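Local atomic coordinates of 3-keto-5-aminohexanoate cleavage protein (Burkholderia xenovorans LB400, PDB entry 3E02), a protein that probably cleaves beta-keto acids such as 3-keto-5-aminohexanoate with the help of a bound zinc ion, as a member of the beta-keto acid cleavage enzyme family. Residues H19-S24 against D134-Y139; L27-E32 against H52-L57; G177-L182 against T219-L224. All coordinates share one frame; numbering follows the deposited sequence.

In the fold
The chain folds as a TIM barrel, with eight parallel strands round the core and helices outside. Contacts 1 and 2 are neighbours, with centres 13 Å apart. Both use the chain between strand 10-13 and helix 31-44. Contact 1 ties its first part to helix 136-142, and contact 2 lays its second part on the end of strand 48-54. They touch through a probable hydrogen bond between H19 and R54. Contact 3 comes later in the chain and pairs helices 176-187 and 211-225 on the opposite side of the centre, about 35 Å from either of the others, centre to centre. Contact 2 includes a zinc ligand; contact 3 borders other subunits.

Contact 1. Residues H19-S24 against D134-Y139; sequences HTPTMS and DWERPY. With EDO (1,2-ethanediol), chain H; EDO (1,2-ethanediol), chain E.
The carboxylate of E136 is held by T20 and T22. E136 is in the first turn of helix 136-142, and the threonines are in the loop after strand 10-13 of the TIM barrel. E136 OE1 accepts two hydrogen bonds. T20 OG1 gives one at 2.8 Å, on the anti lone pair. The backbone N of T22 gives the other at 2.9 Å, on the syn side and nearly straight at 165°. The second oxygen, E136 OE2, accepts from T22 OG1 at 2.9 Å, 31° out of the carboxylate plane. Each oxygen is therefore gripped from the loop, which should fix the rotation of the group and favour its charged form.

The apolar part lies beside this. P21 CD packs 3.5 Å from W135 CZ2, and T20 CG2 lies 3.8 Å from W135 CH2. Both meet the indole obliquely. T20 turns OG1 between its backbone N and carbonyl carbon (chi1 70°), which puts the hydroxyl at the carboxylate and the methyl at the tryptophan. E136 CG sits over the centre of one indole face.

Further out, F133 N also bonds E136 OE2, and K132 N bonds T22 OG1. W135 NE1 is tied to N58 O. Y139, one turn after W135, bonds S17 O and L91 N through its hydroxyl. Its side chain is about 8 Å from that of the zinc ligand H52. Within the loop, the backbone N of M23, a selenomethionine, bonds T20 O at 3.0 Å and closes a turn.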
loop_
_atom_site.group_PDB
_atom_site.type_symbol
_atom_site.label_atom_id
_atom_site.label_comp_id
_atom_site.label_asym_id
_atom_site.label_seq_id
_atom_site.Cartn_x
_atom_site.Cartn_y
_atom_site.Cartn_z
ATOM N N HIS A 19 -6.421 -29.439 11.585
ATOM C CA HIS A 19 -6.932 -30.533 10.746
ATOM C C HIS A 19 -7.210 -31.727 11.641
ATOM O O HIS A 19 -6.544 -31.914 12.662
ATOM C CB HIS A 19 -5.963 -30.903 9.626
ATOM C CG HIS A 19 -5.731 -29.782 8.666
ATOM N ND1 HIS A 19 -4.471 -29.364 8.304
ATOM C CD2 HIS A 19 -6.598 -28.954 8.038
ATOM C CE1 HIS A 19 -4.573 -28.353 7.463
ATOM N NE2 HIS A 19 -5.851 -28.083 7.282
ATOM N N THR A 20 -8.216 -32.517 11.283
ATOM C CA THR A 20 -8.627 -33.671 12.080
ATOM C C THR A 20 -8.497 -34.942 11.220
ATOM O O THR A 20 -8.419 -34.828 9.994
ATOM C CB THR A 20 -10.040 -33.481 12.666
ATOM O OG1 THR A 20 -11.011 -33.542 11.619
ATOM C CG2 THR A 20 -10.159 -32.130 13.422
ATOM N N PRO A 21 -8.419 -36.141 11.854
ATOM C CA PRO A 21 -8.219 -37.408 11.103
ATOM C C PRO A 21 -9.166 -37.701 9.941
ATOM O O PRO A 21 -8.741 -38.273 8.925
ATOM C CB PRO A 21 -8.366 -38.472 12.186
ATOM C CG PRO A 21 -7.852 -37.764 13.425
ATOM C CD PRO A 21 -8.435 -36.397 13.314
ATOM N N THR A 22 -10.431 -37.327 10.101
ATOM C CA THR A 22 -11.440 -37.479 9.047
ATOM C C THR A 22 -11.045 -36.778 7.734
ATOM O O THR A 22 -11.375 -37.255 6.649
ATOM C CB THR A 22 -12.815 -36.912 9.506
ATOM O OG1 THR A 22 -13.321 -37.725 10.571
ATOM C CG2 THR A 22 -13.852 -36.866 8.333
HETATM N N MSE A 23 -10.306 -35.688 7.852
HETATM C CA MSE A 23 -9.961 -34.833 6.711
HETATM C C MSE A 23 -8.920 -35.388 5.757
HETATM O O MSE A 23 -8.882 -34.994 4.592
HETATM C CB MSE A 23 -9.526 -33.461 7.208
HETATM C CG MSE A 23 -10.563 -32.823 8.130
HETATM SE SE MSE A 23 -10.115 -31.048 8.571
HETATM C CE MSE A 23 -11.629 -30.761 9.689
ATOM N N SER A 24 -8.067 -36.283 6.252
ATOM C CA SER A 24 -7.063 -36.919 5.420
ATOM C C SER A 24 -6.517 -38.164 6.089
ATOM O O SER A 24 -6.147 -38.106 7.273
ATOM C CB SER A 24 -5.885 -35.968 5.145
ATOM O OG SER A 24 -4.840 -36.626 4.434
ATOM N N ASP A 134 -15.547 -39.299 17.677
ATOM C CA ASP A 134 -16.557 -38.481 18.357
ATOM C C ASP A 134 -16.116 -37.074 18.687
ATOM O O ASP A 134 -16.955 -36.194 18.726
ATOM C CB ASP A 134 -16.993 -39.110 19.696
ATOM C CG ASP A 134 -17.787 -40.366 19.534
ATOM O OD1 ASP A 134 -18.220 -40.688 18.399
ATOM O OD2 ASP A 134 -17.985 -41.032 20.572
ATOM N N TRP A 135 -14.831 -36.887 18.971
ATOM C CA TRP A 135 -14.298 -35.560 19.336
ATOM C C TRP A 135 -14.209 -34.529 18.219
ATOM O O TRP A 135 -14.179 -33.328 18.506
ATOM C CB TRP A 135 -12.899 -35.685 19.977
ATOM C CG TRP A 135 -11.814 -36.093 19.033
ATOM C CD1 TRP A 135 -11.409 -37.354 18.769
ATOM C CD2 TRP A 135 -10.999 -35.231 18.229
ATOM N NE1 TRP A 135 -10.403 -37.348 17.858
ATOM C CE2 TRP A 135 -10.121 -36.057 17.504
ATOM C CE3 TRP A 135 -10.917 -33.835 18.064
ATOM C CZ2 TRP A 135 -9.176 -35.545 16.616
ATOM C CZ3 TRP A 135 -9.979 -33.321 17.193
ATOM C CH2 TRP A 135 -9.113 -34.174 16.477
ATOM N N GLU A 136 -14.197 -34.975 16.963
ATOM C CA GLU A 136 -13.896 -34.090 15.830
ATOM C C GLU A 136 -14.943 -33.036 15.541
ATOM O O GLU A 136 -14.611 -31.847 15.495
ATOM C CB GLU A 136 -13.590 -34.894 14.557
ATOM C CG GLU A 136 -12.440 -35.865 14.682
ATOM C CD GLU A 136 -12.244 -36.640 13.402
ATOM O OE1 GLU A 136 -11.701 -36.076 12.447
ATOM O OE2 GLU A 136 -12.662 -37.803 13.346
ATOM N N ARG A 137 -16.203 -33.437 15.383
ATOM C CA ARG A 137 -17.246 -32.446 15.086
ATOM C C ARG A 137 -17.426 -31.399 16.218
ATOM O O ARG A 137 -17.467 -30.207 15.913
ATOM C CB ARG A 137 -18.575 -33.082 14.676
ATOM C CG ARG A 137 -19.486 -32.093 13.959
ATOM C CD ARG A 137 -20.911 -32.607 13.735
ATOM N NE ARG A 137 -21.072 -33.583 12.652
ATOM C CZ ARG A 137 -20.971 -33.313 11.341
ATOM N NH1 ARG A 137 -20.674 -32.091 10.891
ATOM N NH2 ARG A 137 -21.154 -34.296 10.452
ATOM N N PRO A 138 -17.534 -31.828 17.493
ATOM C CA PRO A 138 -17.638 -30.859 18.603
ATOM C C PRO A 138 -16.439 -29.905 18.710
ATOM O O PRO A 138 -16.628 -28.732 19.015
ATOM C CB PRO A 138 -17.746 -31.751 19.844
ATOM C CG PRO A 138 -18.204 -33.038 19.355
ATOM C CD PRO A 138 -17.652 -33.213 17.999
ATOM N N TYR A 139 -15.237 -30.411 18.432
ATOM C CA TYR A 139 -14.008 -29.608 18.413
ATOM C C TYR A 139 -14.108 -28.481 17.386
ATOM O O TYR A 139 -13.914 -27.325 17.718
ATOM C CB TYR A 139 -12.800 -30.496 18.106
ATOM C CG TYR A 139 -11.460 -29.800 18.051
ATOM C CD1 TYR A 139 -10.822 -29.368 19.222
ATOM C CD2 TYR A 139 -10.796 -29.615 16.835
ATOM C CE1 TYR A 139 -9.564 -28.743 19.168
ATOM C CE2 TYR A 139 -9.548 -29.000 16.775
ATOM C CZ TYR A 139 -8.937 -28.565 17.940
ATOM O OH TYR A 139 -7.701 -27.977 17.876
HETATM C C1 EDO H . -12.363 -26.324 20.396
HETATM O O1 EDO H . -13.772 -26.411 20.138
HETATM C C2 EDO H . -11.994 -25.244 21.415
HETATM O O2 EDO H . -13.131 -24.656 22.065
HETATM C C1 EDO E . -20.709 -38.740 12.735
HETATM O O1 EDO E . -20.173 -39.567 11.715
HETATM C C2 EDO E . -20.885 -37.338 12.182
HETATM O O2 EDO E . -20.855 -36.414 13.269
#

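Contact 2. Residues L27-E32 against H52-L57; sequences LPITPE and HARDPL. With ZN (zinc ion), chain B; EDO (1,2-ethanediol), chain I.
R54, I29 and P56 carry this contact. It joins the chain leading into helix 31-44 to the end of strand 48-54, within a beta-alpha-beta unit of the TIM barrel. R54 runs extended from CG to NE alongside the backbone of P28 and I29. R54 CD comes 3.5 Å from P28 O. L27 crosses the arginine at about a right angle and sets CD2 over the centre of one guanidinium face, 3.8 Å from R54 CZ. L27 has CG anti to its backbone N (chi1 -177°), and this directs the isobutyl group at the arginine.

I29 touches backbone more than side chain. I29 CG2 lies 3.4 Å from D55 O. A water links the two segments here: it donates to I29 O at 2.9 Å and accepts from R54 N. P56 lies against the start of the helix. Its carbonyl O is 3.5 Å from T30 CG2, and P31 CD packs on P56 CG at 4.1 Å. A 1,2-ethanediol molecule donates from O1 to P56 O at 2.8 Å. T30 is the N-cap of helix 31-44. D55 OD1 accepts from L57 N at 2.9 Å, which makes an Asx turn and shapes the chain round P56.

The polar end of R54 is satisfied outside the two segments. T15 OG1 meets NE, G59 O meets NH1 and H19 O meets NH2. T15 OG1 also bonds P28 O. H52, two residues before R54, binds zinc through NE2 with H50, E259 and three waters. The R54 side chain is about 7 Å from that of E259. Leucine packing over one face and these N-H bonds hold the guanidinium in place. The arginine thus ties the loop before helix 31-44 to the turn after its own strand.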
loop_
_atom_site.group_PDB
_atom_site.type_symbol
_atom_site.label_atom_id
_atom_site.label_comp_id
_atom_site.label_asym_id
_atom_site.label_seq_id
_atom_site.Cartn_x
_atom_site.Cartn_y
_atom_site.Cartn_z
ATOM N N LEU A 27 -2.791 -37.534 7.583
ATOM C CA LEU A 27 -2.511 -36.634 8.711
ATOM C C LEU A 27 -1.629 -37.409 9.701
ATOM O O LEU A 27 -2.056 -38.468 10.168
ATOM C CB LEU A 27 -3.808 -36.202 9.407
ATOM C CG LEU A 27 -3.684 -35.205 10.567
ATOM C CD1 LEU A 27 -3.249 -33.851 10.049
ATOM C CD2 LEU A 27 -4.995 -35.103 11.334
ATOM N N PRO A 28 -0.400 -36.928 10.001
ATOM C CA PRO A 28 0.431 -37.656 10.979
ATOM C C PRO A 28 -0.166 -37.605 12.389
ATOM O O PRO A 28 -0.453 -36.520 12.888
ATOM C CB PRO A 28 1.775 -36.919 10.917
ATOM C CG PRO A 28 1.734 -36.185 9.620
ATOM C CD PRO A 28 0.334 -35.756 9.487
ATOM N N ILE A 29 -0.336 -38.770 13.014
ATOM C CA ILE A 29 -0.989 -38.870 14.326
ATOM C C ILE A 29 -0.081 -39.423 15.409
ATOM O O ILE A 29 0.132 -38.769 16.439
ATOM C CB ILE A 29 -2.290 -39.715 14.208
ATOM C CG1 ILE A 29 -3.349 -38.931 13.412
ATOM C CG2 ILE A 29 -2.869 -40.071 15.586
ATOM C CD1 ILE A 29 -4.589 -39.732 13.059
ATOM N N THR A 30 0.438 -40.625 15.179
ATOM C CA THR A 30 1.252 -41.298 16.195
ATOM C C THR A 30 2.649 -40.687 16.273
ATOM O O THR A 30 3.104 -40.052 15.307
ATOM C CB THR A 30 1.416 -42.802 15.924
ATOM O OG1 THR A 30 2.144 -42.989 14.708
ATOM C CG2 THR A 30 0.058 -43.505 15.834
ATOM N N PRO A 31 3.327 -40.841 17.432
ATOM C CA PRO A 31 4.719 -40.384 17.505
ATOM C C PRO A 31 5.618 -40.966 16.405
ATOM O O PRO A 31 6.439 -40.242 15.865
ATOM C CB PRO A 31 5.158 -40.834 18.894
ATOM C CG PRO A 31 3.907 -40.799 19.672
ATOM C CD PRO A 31 2.872 -41.347 18.737
ATOM N N GLU A 32 5.396 -42.225 16.030
ATOM C CA GLU A 32 6.187 -42.894 14.989
ATOM C C GLU A 32 5.949 -42.253 13.614
ATOM O O GLU A 32 6.890 -42.104 12.826
ATOM C CB GLU A 32 5.889 -44.402 14.935
ATOM C CG GLU A 32 6.340 -45.194 16.168
ATOM C CD GLU A 32 5.503 -44.954 17.430
ATOM O OE1 GLU A 32 4.269 -44.701 17.342
ATOM O OE2 GLU A 32 6.102 -45.009 18.521
ATOM N N HIS A 52 3.606 -30.441 16.952
ATOM C CA HIS A 52 2.502 -30.666 17.884
ATOM C C HIS A 52 2.424 -32.176 18.103
ATOM O O HIS A 52 2.924 -32.967 17.282
ATOM C CB HIS A 52 1.146 -30.269 17.293
ATOM C CG HIS A 52 0.958 -28.810 17.067
ATOM N ND1 HIS A 52 -0.114 -28.112 17.589
ATOM C CD2 HIS A 52 1.670 -27.921 16.333
ATOM C CE1 HIS A 52 -0.040 -26.852 17.195
ATOM N NE2 HIS A 52 1.029 -26.714 16.433
ATOM N N ALA A 53 1.760 -32.569 19.192
ATOM C CA ALA A 53 1.498 -33.970 19.520
ATOM C C ALA A 53 0.001 -34.203 19.410
ATOM O O ALA A 53 -0.807 -33.265 19.545
ATOM C CB ALA A 53 1.972 -34.308 20.955
ATOM N N ARG A 54 -0.350 -35.471 19.208
ATOM C CA ARG A 54 -1.723 -35.922 19.130
ATOM C C ARG A 54 -1.873 -37.234 19.885
ATOM O O ARG A 54 -0.923 -38.025 19.969
ATOM C CB ARG A 54 -2.127 -36.153 17.670
ATOM C CG ARG A 54 -2.237 -34.905 16.834
ATOM C CD ARG A 54 -2.601 -35.234 15.396
ATOM N NE ARG A 54 -2.722 -34.012 14.596
ATOM C CZ ARG A 54 -3.819 -33.266 14.483
ATOM N NH1 ARG A 54 -4.921 -33.538 15.151
ATOM N NH2 ARG A 54 -3.793 -32.185 13.709
ATOM N N ASP A 55 -3.079 -37.462 20.399
ATOM C CA ASP A 55 -3.433 -38.727 21.037
ATOM C C ASP A 55 -3.170 -39.806 19.972
ATOM O O ASP A 55 -3.743 -39.713 18.871
ATOM C CB ASP A 55 -4.906 -38.704 21.446
ATOM C CG ASP A 55 -5.361 -39.990 22.098
ATOM O OD1 ASP A 55 -5.314 -41.059 21.458
ATOM O OD2 ASP A 55 -5.821 -39.917 23.248
ATOM N N PRO A 56 -2.289 -40.793 20.270
ATOM C CA PRO A 56 -1.948 -41.830 19.267
ATOM C C PRO A 56 -3.097 -42.706 18.735
ATOM O O PRO A 56 -2.974 -43.240 17.638
ATOM C CB PRO A 56 -0.922 -42.710 19.998
ATOM C CG PRO A 56 -0.443 -41.905 21.127
ATOM C CD PRO A 56 -1.551 -41.019 21.533
ATOM N N LEU A 57 -4.187 -42.831 19.490
ATOM C CA LEU A 57 -5.326 -43.664 19.095
ATOM C C LEU A 57 -6.377 -42.934 18.276
ATOM O O LEU A 57 -6.910 -43.509 17.341
ATOM C CB LEU A 57 -5.977 -44.282 20.323
ATOM C CG LEU A 57 -5.092 -45.265 21.104
ATOM C CD1 LEU A 57 -5.853 -45.769 22.295
ATOM C CD2 LEU A 57 -4.620 -46.440 20.258
HETATM ZN ZN ZN B . 1.349 -24.895 15.222
HETATM C C1 EDO I . -4.400 -44.222 14.932
HETATM O O1 EDO I . -3.048 -43.750 14.907
HETATM C C2 EDO I . -5.287 -43.212 14.225
HETATM O O2 EDO I . -4.824 -43.068 12.873
HETATM O O HOH W 1 1.537 -37.928 18.787
HETATM O O HOH W 2 1.522 -23.283 17.165
HETATM O O HOH W 3 1.310 -22.605 14.440
HETATM O O HOH W 4 -0.592 -24.001 15.791
#

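Contact 3. Residues G177-L182 against T219-L224; sequences GHLYNL and TIADRL
L224 reaches over the ring of Y180, and I220 meets the same tyrosine near its hydroxyl end. The contact pairs helices 176-187 and 211-225, two outer helices of the TIM barrel. The segments run nearly parallel, at 15°, with axes 10.0 Å apart.

Y180 and L224 cross at about a right angle. L224 CD1 stands 4.0 Å from the ring centroid and only 10° off the normal, a CH-pi contact over the face. L224 CD2 lies toward the CD1-CE1 side of the ring, 3.9 Å from Y180 CE1. I220 also crosses the tyrosine at about a right angle, but its CG2 approaches the ring obliquely, 3.7 Å from Y180 CE2. I220 CG2 is anti to the backbone N, with CG1 beside that nitrogen (chi1 -64°). This sets the methyl branch toward the other helix.

L179 fills the place between the helices next to the tyrosine. It crosses I220 obliquely, and L179 CD1 packs 3.7 Å from I220 CG2. L179 CB meets L224 CD1 at 3.8 Å, so this one methyl touches both L179 and the tyrosine face. L179 CD2 lies farther off, 4.5 Å from A221 CB. L179 and A221 also rest on L197 of strand 195-201, so the helix pair is seated on the barrel sheet.

The Y180 hydroxyl bonds D210 and N213 of a second subunit. R223 forms a salt bridge with E212 of that subunit. No hydrogen bond crosses between the two segments. Their pairing therefore rests on shape and dispersion, while Y180 and R223 carry polar bonds to the second subunit. Y180 takes part in both: its ring packs within the chain and its hydroxyl bonds across to the neighbour.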
loop_
_atom_site.group_PDB
_atom_site.type_symbol
_atom_site.label_atom_id
_atom_site.label_comp_id
_atom_site.label_asym_id
_atom_site.label_seq_id
_atom_site.Cartn_x
_atom_site.Cartn_y
_atom_site.Cartn_z
ATOM N N GLY A 177 -2.116 -5.884 14.179
ATOM C CA GLY A 177 -2.008 -5.547 15.606
ATOM C C GLY A 177 -0.971 -6.386 16.347
ATOM O O GLY A 177 -0.357 -5.915 17.303
ATOM N N HIS A 178 -0.757 -7.621 15.887
ATOM C CA HIS A 178 0.250 -8.514 16.483
ATOM C C HIS A 178 1.670 -7.967 16.333
ATOM O O HIS A 178 2.508 -8.217 17.197
ATOM C CB HIS A 178 0.139 -9.915 15.903
ATOM C CG HIS A 178 -1.134 -10.618 16.265
ATOM N ND1 HIS A 178 -1.225 -11.988 16.317
ATOM C CD2 HIS A 178 -2.333 -10.149 16.689
ATOM C CE1 HIS A 178 -2.453 -12.334 16.665
ATOM N NE2 HIS A 178 -3.144 -11.235 16.905
ATOM N N LEU A 179 1.924 -7.225 15.253
ATOM C CA LEU A 179 3.221 -6.569 15.030
ATOM C C LEU A 179 3.449 -5.499 16.101
ATOM O O LEU A 179 4.531 -5.418 16.690
ATOM C CB LEU A 179 3.298 -5.951 13.626
ATOM C CG LEU A 179 3.127 -6.913 12.442
ATOM C CD1 LEU A 179 3.031 -6.137 11.127
ATOM C CD2 LEU A 179 4.273 -7.908 12.432
ATOM N N TYR A 180 2.413 -4.701 16.354
ATOM C CA TYR A 180 2.449 -3.679 17.385
ATOM C C TYR A 180 2.570 -4.288 18.784
ATOM O O TYR A 180 3.263 -3.726 19.642
ATOM C CB TYR A 180 1.240 -2.748 17.279
ATOM C CG TYR A 180 1.309 -1.897 16.038
ATOM C CD1 TYR A 180 1.997 -0.690 16.037
ATOM C CD2 TYR A 180 0.701 -2.312 14.844
ATOM C CE1 TYR A 180 2.071 0.104 14.861
ATOM C CE2 TYR A 180 0.782 -1.545 13.678
ATOM C CZ TYR A 180 1.447 -0.335 13.697
ATOM O OH TYR A 180 1.498 0.406 12.546
ATOM N N ASN A 181 1.899 -5.420 19.005
ATOM C CA ASN A 181 2.022 -6.176 20.285
ATOM C C ASN A 181 3.479 -6.600 20.491
ATOM O O ASN A 181 4.013 -6.429 21.581
ATOM C CB ASN A 181 1.114 -7.420 20.310
ATOM C CG ASN A 181 -0.370 -7.080 20.287
ATOM O OD1 ASN A 181 -0.760 -5.909 20.367
ATOM N ND2 ASN A 181 -1.208 -8.121 20.186
ATOM N N LEU A 182 4.118 -7.131 19.445
ATOM C CA LEU A 182 5.544 -7.508 19.525
ATOM C C LEU A 182 6.439 -6.300 19.797
ATOM O O LEU A 182 7.357 -6.383 20.637
ATOM C CB LEU A 182 6.010 -8.228 18.251
ATOM C CG LEU A 182 7.460 -8.738 18.265
ATOM C CD1 LEU A 182 7.739 -9.694 19.447
ATOM C CD2 LEU A 182 7.706 -9.413 16.959
ATOM N N THR A 219 5.730 -3.894 5.345
ATOM C CA THR A 219 5.924 -2.439 5.466
ATOM C C THR A 219 5.868 -1.966 6.919
ATOM O O THR A 219 6.720 -1.176 7.363
ATOM C CB THR A 219 4.886 -1.673 4.610
ATOM O OG1 THR A 219 5.102 -2.036 3.249
ATOM C CG2 THR A 219 5.016 -0.176 4.748
ATOM N N ILE A 220 4.888 -2.477 7.650
ATOM C CA ILE A 220 4.726 -2.159 9.071
ATOM C C ILE A 220 5.874 -2.737 9.899
ATOM O O ILE A 220 6.427 -2.027 10.749
ATOM C CB ILE A 220 3.342 -2.624 9.599
ATOM C CG1 ILE A 220 2.215 -1.843 8.893
ATOM C CG2 ILE A 220 3.245 -2.456 11.112
ATOM C CD1 ILE A 220 2.296 -0.298 8.990
ATOM N N ALA A 221 6.244 -3.995 9.639
ATOM C CA ALA A 221 7.380 -4.648 10.335
ATOM C C ALA A 221 8.684 -3.881 10.083
ATOM O O ALA A 221 9.479 -3.701 11.011
ATOM C CB ALA A 221 7.524 -6.102 9.922
ATOM N N ASP A 222 8.894 -3.413 8.851
ATOM C CA ASP A 222 10.069 -2.573 8.547
ATOM C C ASP A 222 10.063 -1.284 9.362
ATOM O O ASP A 222 11.106 -0.870 9.866
ATOM C CB ASP A 222 10.170 -2.217 7.064
ATOM C CG ASP A 222 10.607 -3.385 6.183
ATOM O OD1 ASP A 222 11.061 -4.420 6.686
ATOM O OD2 ASP A 222 10.490 -3.251 4.950
ATOM N N ARG A 223 8.898 -0.663 9.494
ATOM C CA ARG A 223 8.751 0.559 10.287
ATOM C C ARG A 223 9.013 0.323 11.771
ATOM O O ARG A 223 9.678 1.130 12.406
ATOM C CB ARG A 223 7.360 1.167 10.087
ATOM C CG ARG A 223 6.989 2.274 11.068
ATOM C CD ARG A 223 5.858 3.124 10.548
ATOM N NE ARG A 223 6.287 3.856 9.353
ATOM C CZ ARG A 223 5.610 4.837 8.758
ATOM N NH1 ARG A 223 4.434 5.277 9.235
ATOM N NH2 ARG A 223 6.148 5.408 7.672
ATOM N N LEU A 224 8.477 -0.767 12.309
ATOM C CA LEU A 224 8.635 -1.098 13.731
ATOM C C LEU A 224 10.000 -1.694 14.114
ATOM O O LEU A 224 10.504 -1.392 15.192
ATOM C CB LEU A 224 7.523 -2.073 14.162
ATOM C CG LEU A 224 6.083 -1.549 14.113
ATOM C CD1 LEU A 224 5.028 -2.679 14.330
ATOM C CD2 LEU A 224 5.882 -0.438 15.125
#